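Local coordinates for protein gamma-hexachlorocyclohexane dehydrochlorinase (Novosphingobium barchaimii LL02, PDB 5KVB) that probably catalyses two successive dehydrochlorinations that convert the pollutant gamma-hexachlorocyclohexane (lindane) to a tetrachlorocyclohexadiene, at residues 15-20 / 87-92. Residues are numbered along the deposited sequence; the frame is centred on the assembly and turned at random.
Sequences ASRAAI and LEFVSA
Ile20 and Leu87 meet mainly through their methyl groups. CG2 of Ile20 lies 3.7 Å from CD1 of Leu87 and 3.8 Å from its CD2, so one methyl touches both ends of the leucine fork. The two side chains run past each other in opposite directions. Ile20 CG2 stands anti to the backbone N (CG1 has chi1 -69°), and this branch makes the closest contact.

Phe89 meets the helix with the far edge of its ring. Phe89 CZ is 4.0 Å from Ser16 CB, and Phe89 CE1 is 4.1 Å from Arg17 CG. Both carbons sit near the ring plane, not over a face. The polar ends of these helix residues bond to other partners. Ser16 OG hydrogen-bonds to Asp12 O, one turn back, and Arg17 NH1 forms a salt bridge with Asp22 of the third subunit.

Val95 on strand 94-107 touches Ile20, Leu87 and Phe89, and Tyr124 on strand 113-127 also packs on Ile20. The contact thus joins the long N-terminal helix 10-33 to strand 75-89, outermost on its side of the sheet within this chain, in the SnoaL-like (NTF2) fold. The two segments meet by apolar packing, with Arg17 O also against Leu87 CD1, while the arginine's charge is directed to the trimer interface.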
loop_
_atom_site.group_PDB
_atom_site.type_symbol
_atom_site.label_atom_id
_atom_site.label_comp_id
_atom_site.label_asym_id
_atom_site.label_seq_id
_atom_site.Cartn_x
_atom_site.Cartn_y
_atom_site.Cartn_z
ATOM N N ALA A 15 -14.064 13.506 -5.731
ATOM C CA ALA A 15 -13.481 13.496 -7.072
ATOM C C ALA A 15 -12.061 14.071 -7.065
ATOM O O ALA A 15 -11.159 13.535 -7.730
ATOM C CB ALA A 15 -14.380 14.266 -8.043
ATOM N N SER A 16 -11.848 15.117 -6.272
ATOM C CA SER A 16 -10.521 15.714 -6.141
ATOM C C SER A 16 -9.532 14.740 -5.512
ATOM O O SER A 16 -8.413 14.568 -6.022
ATOM C CB SER A 16 -10.575 17.008 -5.319
ATOM O OG SER A 16 -11.312 18.022 -6.009
ATOM N N ARG A 17 -9.945 14.081 -4.433
ATOM C CA ARG A 17 -9.082 13.081 -3.798
ATOM C C ARG A 17 -8.707 11.972 -4.775
ATOM O O ARG A 17 -7.552 11.548 -4.805
ATOM C CB ARG A 17 -9.766 12.492 -2.550
ATOM C CG ARG A 17 -9.852 13.474 -1.369
ATOM C CD ARG A 17 -10.772 12.985 -0.251
ATOM N NE ARG A 17 -10.404 11.668 0.274
ATOM C CZ ARG A 17 -9.975 11.421 1.508
ATOM N NH1 ARG A 17 -9.818 12.410 2.380
ATOM N NH2 ARG A 17 -9.708 10.166 1.871
ATOM N N ALA A 18 -9.654 11.502 -5.585
ATOM C CA ALA A 18 -9.351 10.450 -6.555
ATOM C C ALA A 18 -8.347 10.917 -7.607
ATOM O O ALA A 18 -7.409 10.193 -7.953
ATOM C CB ALA A 18 -10.646 9.955 -7.215
ATOM N N ALA A 19 -8.531 12.133 -8.106
ATOM C CA ALA A 19 -7.612 12.679 -9.094
ATOM C C ALA A 19 -6.202 12.783 -8.503
ATOM O O ALA A 19 -5.211 12.455 -9.175
ATOM C CB ALA A 19 -8.094 14.031 -9.578
ATOM N N ILE A 20 -6.100 13.205 -7.241
ATOM C CA ILE A 20 -4.796 13.417 -6.623
ATOM C C ILE A 20 -4.135 12.071 -6.302
ATOM O O ILE A 20 -2.933 11.904 -6.521
ATOM C CB ILE A 20 -4.943 14.318 -5.386
ATOM C CG1 ILE A 20 -5.314 15.743 -5.840
ATOM C CG2 ILE A 20 -3.661 14.323 -4.552
ATOM C CD1 ILE A 20 -5.815 16.631 -4.705
ATOM N N LEU A 87 -4.217 13.009 2.571
ATOM C CA LEU A 87 -4.447 14.309 1.936
ATOM C C LEU A 87 -5.186 15.269 2.860
ATOM O O LEU A 87 -6.096 14.864 3.596
ATOM C CB LEU A 87 -5.244 14.137 0.635
ATOM C CG LEU A 87 -4.697 13.167 -0.412
ATOM C CD1 LEU A 87 -5.617 13.087 -1.634
ATOM C CD2 LEU A 87 -3.278 13.550 -0.813
ATOM N N GLU A 88 -4.789 16.534 2.821
ATOM C CA GLU A 88 -5.484 17.590 3.560
ATOM C C GLU A 88 -5.656 18.806 2.673
ATOM O O GLU A 88 -4.712 19.223 1.998
ATOM C CB GLU A 88 -4.705 17.981 4.816
ATOM C CG GLU A 88 -4.480 16.852 5.801
ATOM C CD GLU A 88 -5.573 16.743 6.847
ATOM O OE1 GLU A 88 -6.687 17.261 6.613
ATOM O OE2 GLU A 88 -5.309 16.140 7.910
ATOM N N PHE A 89 -6.855 19.376 2.682
ATOM C CA PHE A 89 -7.135 20.558 1.885
ATOM C C PHE A 89 -6.680 21.821 2.627
ATOM O O PHE A 89 -7.219 22.165 3.681
ATOM C CB PHE A 89 -8.627 20.613 1.533
ATOM C CG PHE A 89 -9.039 19.598 0.492
ATOM C CD1 PHE A 89 -9.270 18.281 0.848
ATOM C CD2 PHE A 89 -9.171 19.955 -0.847
ATOM C CE1 PHE A 89 -9.635 17.339 -0.105
ATOM C CE2 PHE A 89 -9.535 19.015 -1.803
ATOM C CZ PHE A 89 -9.763 17.714 -1.437
ATOM N N VAL A 90 -5.662 22.482 2.091
ATOM C CA VAL A 90 -5.192 23.760 2.625
ATOM C C VAL A 90 -6.221 24.840 2.286
ATOM O O VAL A 90 -6.530 25.723 3.104
ATOM C CB VAL A 90 -3.805 24.119 2.052
ATOM C CG1 VAL A 90 -3.352 25.493 2.550
ATOM C CG2 VAL A 90 -2.787 23.046 2.429
ATOM N N SER A 91 -6.754 24.733 1.074
ATOM C CA SER A 91 -7.839 25.565 0.563
ATOM C C SER A 91 -8.607 24.697 -0.420
ATOM O O SER A 91 -8.236 23.544 -0.644
ATOM C CB SER A 91 -7.299 26.812 -0.132
ATOM O OG SER A 91 -6.689 26.457 -1.366
ATOM N N ALA A 92 -9.650 25.236 -1.038
ATOM C CA ALA A 92 -10.415 24.462 -2.012
ATOM C C ALA A 92 -9.563 24.051 -3.216
ATOM O O ALA A 92 -9.872 23.067 -3.881
ATOM C CB ALA A 92 -11.639 25.252 -2.481
#